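Local atomic coordinates of sialidase B (Streptococcus pneumoniae serotype 4, PDB entry 4XJW), a protein that catalyses the hydrolysis of alpha-2,3, alpha-2,6 and alpha-2,8 glycosidic linkages of terminal sialic acids, and acts as an intramolecular trans-sialidase. Residues Leu193-Gly198 with Asn204-Pro209; Gly217-Ser222 with Lys249-Pro254; Gly299-Leu304 with Glu431-Phe436. The protein carries 1 engineered substitution. One frame throughout, in Å; residues are numbered along the deposited sequence.

In the fold
All three contacts lie in the beta-propeller. Interactions 1 and 2 share the four-stranded sheet that holds strands 205-213 and 219-226, and their centres are about 13 Å apart. They touch directly: Ile194 CD1 is 3.5 Å from Trp251 CE2. Interaction 3 belongs to the next sheet. Its centre is about 15 Å from that of interaction 2, and the two are tied by a salt bridge of 2.8 Å between Arg218 NH1 and Glu431 OE2. Leu220 CD2 also packs 3.6 Å from Thr301 CG2. Interaction 1 holds Arg207, a substrate-binding residue by similarity. The bound inhibitor OPX lies about 7 Å from the side chain of Val219 in interaction 2 and about 10 Å from that of Thr301 in interaction 3.

Interaction 1: residues Leu193-Gly198 with Asn204-Pro209; sequences LIFQSG and NYFRIP
Phe195 and Phe206 meet where the loop 193-198 runs back beside the start of strand 205-213. Phe206-Arg207-Ile208-Pro209 is the FRIP motif of the sialidase beta-propeller. The CB of Phe195 sits over the centre of one face of the Phe206 ring, 3.7 Å from its centroid. This is a CH-pi contact close to the ring normal. With CG beside the backbone N (chi1 -55°), the Phe195 ring turns off to one side, so CB rather than the ring meets Phe206. The ring planes are inclined at 32°. The backbone continues along the Phe206 ring. Gln196 C comes within 3.6 Å of Phe206 CE2, and Ser197 N lies at the ring edge, near its plane.

The second shell fixes both sides. Phe195 packs on Ser221 and Ile223 of strand 219-226, and Phe206 packs on Val647. Ser197 N is bonded to Asn645 OD1. Next to Phe206, Arg207 makes no contact with loop 193-198. It is a substrate-binding residue by similarity, forms a salt bridge through NE to Glu631, and makes a cation-pi contact with Tyr615, the probable nucleophile.

At the Ser197-Asn204 end the contact is polar. Asn204 ND2 is held by Val268 O, while Ser197 OG donates to Asn204 OD1 at 2.8 Å from above the amide plane, 39° out of it.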
loop_
_atom_site.group_PDB
_atom_site.type_symbol
_atom_site.label_atom_id
_atom_site.label_comp_id
_atom_site.label_asym_id
_atom_site.label_seq_id
_atom_site.Cartn_x
_atom_site.Cartn_y
_atom_site.Cartn_z
ATOM N N LEU A 193 -6.670 -6.696 -8.698
ATOM C CA LEU A 193 -5.335 -6.573 -8.132
ATOM C C LEU A 193 -4.310 -6.378 -9.244
ATOM O O LEU A 193 -4.349 -7.067 -10.271
ATOM C CB LEU A 193 -4.980 -7.795 -7.269
ATOM C CG LEU A 193 -5.876 -8.089 -6.060
ATOM C CD1 LEU A 193 -5.402 -9.347 -5.345
ATOM C CD2 LEU A 193 -5.884 -6.886 -5.134
ATOM N N ILE A 194 -3.413 -5.420 -9.041
ATOM C CA ILE A 194 -2.257 -5.229 -9.900
ATOM C C ILE A 194 -1.043 -5.938 -9.292
ATOM O O ILE A 194 -0.423 -6.800 -9.927
ATOM C CB ILE A 194 -1.955 -3.733 -10.116
ATOM C CG1 ILE A 194 -3.170 -3.034 -10.732
ATOM C CG2 ILE A 194 -0.740 -3.562 -11.034
ATOM C CD1 ILE A 194 -3.007 -1.553 -10.924
ATOM N N PHE A 195 -0.699 -5.562 -8.067
ATOM C CA PHE A 195 0.343 -6.218 -7.290
ATOM C C PHE A 195 -0.338 -7.110 -6.267
ATOM O O PHE A 195 -1.369 -6.734 -5.703
ATOM C CB PHE A 195 1.187 -5.152 -6.579
ATOM C CG PHE A 195 1.761 -4.127 -7.515
ATOM C CD1 PHE A 195 2.924 -4.400 -8.233
ATOM C CD2 PHE A 195 1.130 -2.899 -7.699
ATOM C CE1 PHE A 195 3.465 -3.469 -9.130
ATOM C CE2 PHE A 195 1.667 -1.946 -8.586
ATOM C CZ PHE A 195 2.835 -2.224 -9.285
ATOM N N GLN A 196 0.197 -8.303 -6.037
ATOM C CA GLN A 196 -0.465 -9.197 -5.094
ATOM C C GLN A 196 0.505 -10.196 -4.502
ATOM O O GLN A 196 1.528 -10.487 -5.098
ATOM C CB GLN A 196 -1.635 -9.926 -5.764
ATOM C CG GLN A 196 -1.223 -10.798 -6.942
ATOM C CD GLN A 196 -2.330 -10.926 -7.967
ATOM O OE1 GLN A 196 -3.332 -11.589 -7.732
ATOM N NE2 GLN A 196 -2.156 -10.270 -9.116
ATOM N N SER A 197 0.183 -10.708 -3.317
ATOM C CA SER A 197 1.023 -11.710 -2.660
ATOM C C SER A 197 1.307 -12.914 -3.548
ATOM O O SER A 197 0.396 -13.488 -4.139
ATOM C CB SER A 197 0.352 -12.192 -1.381
ATOM O OG SER A 197 0.173 -11.133 -0.480
ATOM N N GLY A 198 2.575 -13.292 -3.644
ATOM C CA GLY A 198 2.944 -14.472 -4.408
ATOM C C GLY A 198 3.286 -14.177 -5.853
ATOM O O GLY A 198 3.639 -15.080 -6.627
ATOM N N ASN A 204 5.115 -9.935 0.399
ATOM C CA ASN A 204 3.782 -10.271 0.859
ATOM C C ASN A 204 2.934 -9.032 1.117
ATOM O O ASN A 204 1.728 -9.149 1.332
ATOM C CB ASN A 204 3.862 -11.143 2.120
ATOM C CG ASN A 204 2.593 -11.959 2.366
ATOM O OD1 ASN A 204 1.867 -12.327 1.433
ATOM N ND2 ASN A 204 2.325 -12.254 3.637
ATOM N N TYR A 205 3.553 -7.846 1.074
ATOM C CA TYR A 205 2.853 -6.597 1.421
ATOM C C TYR A 205 3.159 -5.502 0.414
ATOM O O TYR A 205 4.232 -5.494 -0.189
ATOM C CB TYR A 205 3.215 -6.145 2.844
ATOM C CG TYR A 205 3.037 -7.273 3.833
ATOM C CD1 TYR A 205 1.776 -7.570 4.358
ATOM C CD2 TYR A 205 4.105 -8.096 4.155
ATOM C CE1 TYR A 205 1.596 -8.641 5.228
ATOM C CE2 TYR A 205 3.940 -9.166 5.016
ATOM C CZ TYR A 205 2.695 -9.435 5.537
ATOM O OH TYR A 205 2.553 -10.512 6.367
ATOM N N PHE A 206 2.209 -4.588 0.232
ATOM C CA PHE A 206 2.381 -3.472 -0.699
ATOM C C PHE A 206 1.814 -2.221 -0.082
ATOM O O PHE A 206 0.826 -2.280 0.656
ATOM C CB PHE A 206 1.681 -3.750 -2.035
ATOM C CG PHE A 206 2.216 -4.949 -2.732
ATOM C CD1 PHE A 206 3.356 -4.855 -3.514
ATOM C CD2 PHE A 206 1.623 -6.185 -2.547
ATOM C CE1 PHE A 206 3.883 -5.969 -4.119
ATOM C CE2 PHE A 206 2.131 -7.309 -3.172
ATOM C CZ PHE A 206 3.272 -7.205 -3.948
ATOM N N ARG A 207 2.450 -1.088 -0.374
ATOM C CA ARG A 207 1.984 0.208 0.113
ATOM C C ARG A 207 2.413 1.263 -0.889
ATOM O O ARG A 207 3.299 1.033 -1.723
ATOM C CB ARG A 207 2.563 0.578 1.498
ATOM C CG ARG A 207 1.821 -0.026 2.729
ATOM C CD ARG A 207 1.744 0.983 3.897
ATOM N NE ARG A 207 0.936 2.167 3.627
ATOM C CZ ARG A 207 0.919 3.263 4.394
ATOM N NH1 ARG A 207 1.677 3.315 5.486
ATOM N NH2 ARG A 207 0.140 4.317 4.069
ATOM N N ILE A 208 1.782 2.427 -0.793
ATOM C CA ILE A 208 2.195 3.628 -1.523
ATOM C C ILE A 208 2.046 3.493 -3.052
ATOM O O ILE A 208 3.027 3.564 -3.787
ATOM C CB ILE A 208 3.656 4.061 -1.195
ATOM C CG1 ILE A 208 4.036 3.804 0.268
ATOM C CG2 ILE A 208 3.834 5.536 -1.484
ATOM C CD1 ILE A 208 3.151 4.517 1.290
ATOM N N PRO A 209 0.810 3.316 -3.535
ATOM C CA PRO A 209 0.567 3.121 -4.971
ATOM C C PRO A 209 0.689 4.415 -5.757
ATOM O O PRO A 209 0.414 5.506 -5.234
ATOM C CB PRO A 209 -0.892 2.678 -5.008
ATOM C CG PRO A 209 -1.507 3.311 -3.779
ATOM C CD PRO A 209 -0.431 3.236 -2.741
#

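Interaction 2: residues Gly217-Ser222 with Lys249-Pro254; sequences GRVLSS and KTWSEP
Trp251 places the CZ3-CH2 side of its six-membered ring against Val219 and Ser221 of strand 219-226. The tight part is small and centred on two ring atoms. CZ3 of Trp251 lies 3.6 Å from Val219 O, and CH2 of Trp251 lies 3.8 Å from Val219 CG1. The CG1 branch is anti to the backbone N of Val219 (chi1 180°), which directs this methyl at the indole. The oxygen approaches the ring obliquely. Ser221 CB is looser, 4.1 Å from Trp251 CZ3. The hydroxyl of Ser221 is engaged by Thr210 O of the neighbouring strand. Val219 and Ser221 alternate with Leu220, whose CB points away from the indole and whose side chain packs on Ile292 in the next sheet.

The backbones themselves stay apart, with 9.1 Å between the CA atoms of Val219 and Trp251. The indole spans the gap by crossing strand 237-244, where it rests on Ser242 and Ser244. This is the Asp-box arrangement of BNR repeat 1: a turn between the third and fourth strands of a propeller blade sends its tryptophan back over the sheet. Trp251 NE1 bonds to Gly248 O within the same turn, which helps to hold the indole at its NE1 side. Thr250 OG1 bonds to Asp246 OD2, the aspartate of the box.

The solvent side is different. Lys249, Thr250 and Glu253 are exposed, and their side chains make no contact with segment 217-222. Trp251 itself is only partly exposed. Toward the other end of the loop, Pro254 is buried, and its carbonyl oxygen bonds to Ser200 OG. On the strand, Leu220 forms a backbone hydrogen bond with Tyr212, which lines the OPX pocket.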
loop_
_atom_site.group_PDB
_atom_site.type_symbol
_atom_site.label_atom_id
_atom_site.label_comp_id
_atom_site.label_asym_id
_atom_site.label_seq_id
_atom_site.Cartn_x
_atom_site.Cartn_y
_atom_site.Cartn_z
ATOM N N GLY A 217 -0.693 5.871 -24.255
ATOM C CA GLY A 217 -1.933 5.304 -23.739
ATOM C C GLY A 217 -1.695 4.200 -22.717
ATOM O O GLY A 217 -2.624 3.748 -22.033
ATOM N N ARG A 218 -0.452 3.742 -22.640
ATOM C CA ARG A 218 -0.062 2.808 -21.583
ATOM C C ARG A 218 -0.213 3.486 -20.222
ATOM O O ARG A 218 0.164 4.638 -20.053
ATOM C CB ARG A 218 1.372 2.316 -21.787
ATOM C CG ARG A 218 1.903 1.461 -20.634
ATOM C CD ARG A 218 3.253 0.839 -20.988
ATOM N NE ARG A 218 3.121 -0.212 -21.994
ATOM C CZ ARG A 218 4.137 -0.921 -22.473
ATOM N NH1 ARG A 218 5.374 -0.698 -22.045
ATOM N NH2 ARG A 218 3.915 -1.859 -23.386
ATOM N N VAL A 219 -0.798 2.773 -19.272
ATOM C CA VAL A 219 -0.939 3.284 -17.912
ATOM C C VAL A 219 0.078 2.542 -17.052
ATOM O O VAL A 219 0.127 1.310 -17.072
ATOM C CB VAL A 219 -2.365 3.056 -17.375
ATOM C CG1 VAL A 219 -2.485 3.595 -15.950
ATOM C CG2 VAL A 219 -3.383 3.742 -18.279
ATOM N N LEU A 220 0.899 3.294 -16.323
ATOM C CA LEU A 220 1.990 2.735 -15.524
ATOM C C LEU A 220 1.663 2.898 -14.044
ATOM O O LEU A 220 1.067 3.905 -13.631
ATOM C CB LEU A 220 3.300 3.459 -15.838
ATOM C CG LEU A 220 4.604 2.969 -15.195
ATOM C CD1 LEU A 220 4.880 1.539 -15.631
ATOM C CD2 LEU A 220 5.779 3.888 -15.554
ATOM N N SER A 221 2.025 1.895 -13.251
ATOM C CA SER A 221 1.858 1.970 -11.796
ATOM C C SER A 221 3.153 1.588 -11.120
ATOM O O SER A 221 3.818 0.647 -11.527
ATOM C CB SER A 221 0.731 1.030 -11.338
ATOM O OG SER A 221 0.643 0.949 -9.910
ATOM N N SER A 222 3.513 2.327 -10.073
ATOM C CA SER A 222 4.599 1.897 -9.188
ATOM C C SER A 222 4.094 1.710 -7.763
ATOM O O SER A 222 2.988 2.150 -7.421
ATOM C CB SER A 222 5.805 2.843 -9.227
ATOM O OG SER A 222 5.495 4.134 -8.743
ATOM N N LYS A 249 -7.660 -2.830 -17.911
ATOM C CA LYS A 249 -8.342 -4.113 -17.824
ATOM C C LYS A 249 -7.406 -5.241 -17.388
ATOM O O LYS A 249 -7.802 -6.113 -16.603
ATOM C CB LYS A 249 -9.042 -4.458 -19.143
ATOM C CG LYS A 249 -10.333 -3.672 -19.359
ATOM C CD LYS A 249 -10.931 -3.921 -20.744
ATOM C CE LYS A 249 -10.373 -2.935 -21.761
ATOM N NZ LYS A 249 -10.423 -3.432 -23.160
ATOM N N THR A 250 -6.176 -5.229 -17.904
ATOM C CA THR A 250 -5.171 -6.229 -17.548
ATOM C C THR A 250 -3.835 -5.550 -17.313
ATOM O O THR A 250 -3.558 -4.488 -17.876
ATOM C CB THR A 250 -4.975 -7.337 -18.626
ATOM O OG1 THR A 250 -4.474 -6.743 -19.827
ATOM C CG2 THR A 250 -6.279 -8.082 -18.891
ATOM N N TRP A 251 -3.020 -6.178 -16.469
ATOM C CA TRP A 251 -1.760 -5.615 -16.006
ATOM C C TRP A 251 -0.620 -6.604 -16.188
ATOM O O TRP A 251 -0.803 -7.815 -16.050
ATOM C CB TRP A 251 -1.903 -5.199 -14.527
ATOM C CG TRP A 251 -2.887 -4.064 -14.371
ATOM C CD1 TRP A 251 -4.252 -4.153 -14.289
ATOM C CD2 TRP A 251 -2.574 -2.665 -14.373
ATOM N NE1 TRP A 251 -4.804 -2.892 -14.219
ATOM C CE2 TRP A 251 -3.795 -1.959 -14.274
ATOM C CE3 TRP A 251 -1.377 -1.941 -14.458
ATOM C CZ2 TRP A 251 -3.854 -0.559 -14.223
ATOM C CZ3 TRP A 251 -1.433 -0.547 -14.424
ATOM C CH2 TRP A 251 -2.667 0.127 -14.308
ATOM N N SER A 252 0.560 -6.081 -16.474
ATOM C CA SER A 252 1.745 -6.908 -16.674
ATOM C C SER A 252 2.279 -7.499 -15.379
ATOM O O SER A 252 2.075 -6.940 -14.299
ATOM C CB SER A 252 2.853 -6.095 -17.344
ATOM O OG SER A 252 3.289 -5.040 -16.476
ATOM N N GLU A 253 2.987 -8.620 -15.480
ATOM C CA GLU A 253 3.651 -9.173 -14.298
ATOM C C GLU A 253 4.659 -8.130 -13.828
ATOM O O GLU A 253 5.401 -7.574 -14.626
ATOM C CB GLU A 253 4.350 -10.498 -14.613
ATOM C CG GLU A 253 4.818 -11.265 -13.362
ATOM C CD GLU A 253 3.662 -11.721 -12.449
ATOM O OE1 GLU A 253 2.506 -11.769 -12.925
ATOM O OE2 GLU A 253 3.909 -12.050 -11.258
ATOM N N PRO A 254 4.663 -7.820 -12.526
ATOM C CA PRO A 254 5.544 -6.752 -12.040
ATOM C C PRO A 254 7.040 -7.007 -12.261
ATOM O O PRO A 254 7.497 -8.158 -12.317
ATOM C CB PRO A 254 5.265 -6.741 -10.540
ATOM C CG PRO A 254 3.859 -7.249 -10.413
ATOM C CD PRO A 254 3.779 -8.336 -11.470
#

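Interaction 3: residues Gly299-Leu304 with Glu431-Phe436; sequences GKTILL and ESWEQF
This is a buried, largely apolar contact between a loop tryptophan and an inner strand of the sheet next to that of strand 219-226. Trp433 lies in the loop between strands 420-426 and 437-438. It reaches past strand 420-426 to Thr301 and Leu303 on strand 301-308. The CA atoms of Leu303 and Trp433 are 9.0 Å apart, and between these two segments it is the indole that spans the gap.

Two residues of the strand take the end of the ring. Thr301 CG2 touches Trp433 CH2 at 3.8 Å. The methyl is anti to the backbone N of Thr301, which places it toward the indole, and the two side chains cross at an angle. The carbonyl oxygen of Thr301 stands obliquely to the ring, 3.8 Å from Trp433 CZ3. Leu303 CB meets the same corner, at 3.8 Å from Trp433 CZ3 and 4.0 Å from Trp433 CH2. Further out on the leucine, CD1 lies 4.2 Å above one face of the indole, offset toward its rim.

The NE1 side of the indole meets a different sheet. Trp433 NE1 bonds to Thr241 OG1 on strand 237-244, and the ring also packs on Ala257. The tryptophan therefore bridges two neighbouring blades. Leu303 joins in, packing on Ile239 and Thr241.

The loop is held to strand 420-426 by its backbone. Ser432 O accepts from Ser426 OG, and Glu434 O is paired with Thr424 OG1. Within the turn, Ser432 N bonds to Asn428 OD1. Glu434 and Gln435 are exposed; Glu431, exposed as well, forms a salt bridge with Arg218. The whole arrangement is that of an Asp box, BNR repeat 2 of the sialidase propeller, here with Asn428 at the position of the usual aspartate.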
loop_
_atom_site.group_PDB
_atom_site.type_symbol
_atom_site.label_atom_id
_atom_site.label_comp_id
_atom_site.label_asym_id
_atom_site.label_seq_id
_atom_site.Cartn_x
_atom_site.Cartn_y
_atom_site.Cartn_z
ATOM N N GLY A 299 11.360 11.388 -24.278
ATOM C CA GLY A 299 10.370 10.320 -24.351
ATOM C C GLY A 299 10.492 9.309 -23.221
ATOM O O GLY A 299 9.695 8.371 -23.158
ATOM N N LYS A 300 11.484 9.491 -22.343
ATOM C CA LYS A 300 11.727 8.558 -21.247
ATOM C C LYS A 300 10.682 8.698 -20.139
ATOM O O LYS A 300 10.095 9.760 -19.929
ATOM C CB LYS A 300 13.124 8.756 -20.644
ATOM C CG LYS A 300 14.286 8.419 -21.578
ATOM C CD LYS A 300 15.620 8.580 -20.861
ATOM C CE LYS A 300 16.794 8.316 -21.800
ATOM N NZ LYS A 300 18.104 8.578 -21.140
ATOM N N THR A 301 10.432 7.599 -19.444
ATOM C CA THR A 301 9.656 7.654 -18.218
ATOM C C THR A 301 10.675 7.762 -17.105
ATOM O O THR A 301 11.707 7.082 -17.130
ATOM C CB THR A 301 8.810 6.381 -18.031
ATOM O OG1 THR A 301 7.977 6.193 -19.178
ATOM C CG2 THR A 301 7.934 6.492 -16.800
ATOM N N ILE A 302 10.400 8.633 -16.141
ATOM C CA ILE A 302 11.323 8.878 -15.046
ATOM C C ILE A 302 10.673 8.546 -13.706
ATOM O O ILE A 302 9.567 8.996 -13.414
ATOM C CB ILE A 302 11.811 10.326 -15.076
ATOM C CG1 ILE A 302 12.567 10.584 -16.384
ATOM C CG2 ILE A 302 12.656 10.631 -13.854
ATOM C CD1 ILE A 302 12.992 12.023 -16.572
ATOM N N LEU A 303 11.357 7.744 -12.895
ATOM C CA LEU A 303 10.835 7.369 -11.583
ATOM C C LEU A 303 11.815 7.774 -10.494
ATOM O O LEU A 303 13.013 7.493 -10.585
ATOM C CB LEU A 303 10.528 5.856 -11.540
ATOM C CG LEU A 303 9.966 5.232 -10.249
ATOM C CD1 LEU A 303 9.130 4.001 -10.566
ATOM C CD2 LEU A 303 11.076 4.826 -9.291
ATOM N N LEU A 304 11.302 8.453 -9.476
ATOM C CA LEU A 304 12.115 8.807 -8.320
ATOM C C LEU A 304 11.649 8.013 -7.093
ATOM O O LEU A 304 10.494 7.598 -7.020
ATOM C CB LEU A 304 12.055 10.318 -8.043
ATOM C CG LEU A 304 13.060 11.219 -8.765
ATOM C CD1 LEU A 304 12.953 11.098 -10.272
ATOM C CD2 LEU A 304 12.868 12.665 -8.328
ATOM N N GLU A 431 9.054 -1.366 -19.400
ATOM C CA GLU A 431 9.396 -2.772 -19.616
ATOM C C GLU A 431 10.723 -3.158 -18.962
ATOM O O GLU A 431 10.946 -4.328 -18.640
ATOM C CB GLU A 431 9.395 -3.118 -21.115
ATOM C CG GLU A 431 8.007 -3.018 -21.743
ATOM C CD GLU A 431 8.048 -2.775 -23.237
ATOM O OE1 GLU A 431 9.042 -3.184 -23.870
ATOM O OE2 GLU A 431 7.099 -2.159 -23.775
ATOM N N SER A 432 11.593 -2.165 -18.769
ATOM C CA SER A 432 12.784 -2.305 -17.936
ATOM C C SER A 432 13.216 -0.928 -17.431
ATOM O O SER A 432 12.852 0.094 -18.013
ATOM C CB SER A 432 13.928 -2.972 -18.703
ATOM O OG SER A 432 14.400 -2.136 -19.742
ATOM N N TRP A 433 14.013 -0.923 -16.363
ATOM C CA TRP A 433 14.497 0.302 -15.732
ATOM C C TRP A 433 16.016 0.289 -15.634
ATOM O O TRP A 433 16.621 -0.764 -15.402
ATOM C CB TRP A 433 13.897 0.447 -14.323
ATOM C CG TRP A 433 12.410 0.589 -14.333
ATOM C CD1 TRP A 433 11.489 -0.415 -14.191
ATOM C CD2 TRP A 433 11.662 1.794 -14.527
ATOM N NE1 TRP A 433 10.215 0.103 -14.252
ATOM C CE2 TRP A 433 10.294 1.455 -14.466
ATOM C CE3 TRP A 433 12.016 3.138 -14.718
ATOM C CZ2 TRP A 433 9.271 2.410 -14.623
ATOM C CZ3 TRP A 433 11.000 4.091 -14.867
ATOM C CH2 TRP A 433 9.646 3.718 -14.809
ATOM N N GLU A 434 16.615 1.465 -15.819
ATOM C CA GLU A 434 18.053 1.663 -15.688
ATOM C C GLU A 434 18.514 1.549 -14.248
ATOM O O GLU A 434 17.702 1.577 -13.312
ATOM C CB GLU A 434 18.433 3.054 -16.188
ATOM C CG GLU A 434 18.248 3.247 -17.695
ATOM C CD GLU A 434 19.043 2.232 -18.493
ATOM O OE1 GLU A 434 20.222 2.006 -18.149
ATOM O OE2 GLU A 434 18.484 1.658 -19.448
ATOM N N GLN A 435 19.825 1.442 -14.064
ATOM C CA GLN A 435 20.388 1.525 -12.719
ATOM C C GLN A 435 20.154 2.923 -12.158
ATOM O O GLN A 435 20.335 3.925 -12.858
ATOM C CB GLN A 435 21.877 1.181 -12.732
ATOM C CG GLN A 435 22.178 -0.277 -13.100
ATOM C CD GLN A 435 21.522 -1.269 -12.155
ATOM O OE1 GLN A 435 21.424 -1.029 -10.950
ATOM N NE2 GLN A 435 21.060 -2.388 -12.701
ATOM N N PHE A 436 19.757 2.997 -10.892
ATOM C CA PHE A 436 19.433 4.286 -10.293
ATOM C C PHE A 436 20.658 5.181 -10.102
ATOM O O PHE A 436 21.783 4.697 -9.972
ATOM C CB PHE A 436 18.620 4.127 -8.987
ATOM C CG PHE A 436 19.423 3.658 -7.793
ATOM C CD1 PHE A 436 20.216 4.544 -7.070
ATOM C CD2 PHE A 436 19.352 2.335 -7.375
ATOM C CE1 PHE A 436 20.941 4.123 -5.974
ATOM C CE2 PHE A 436 20.078 1.899 -6.277
ATOM C CZ PHE A 436 20.869 2.794 -5.575
#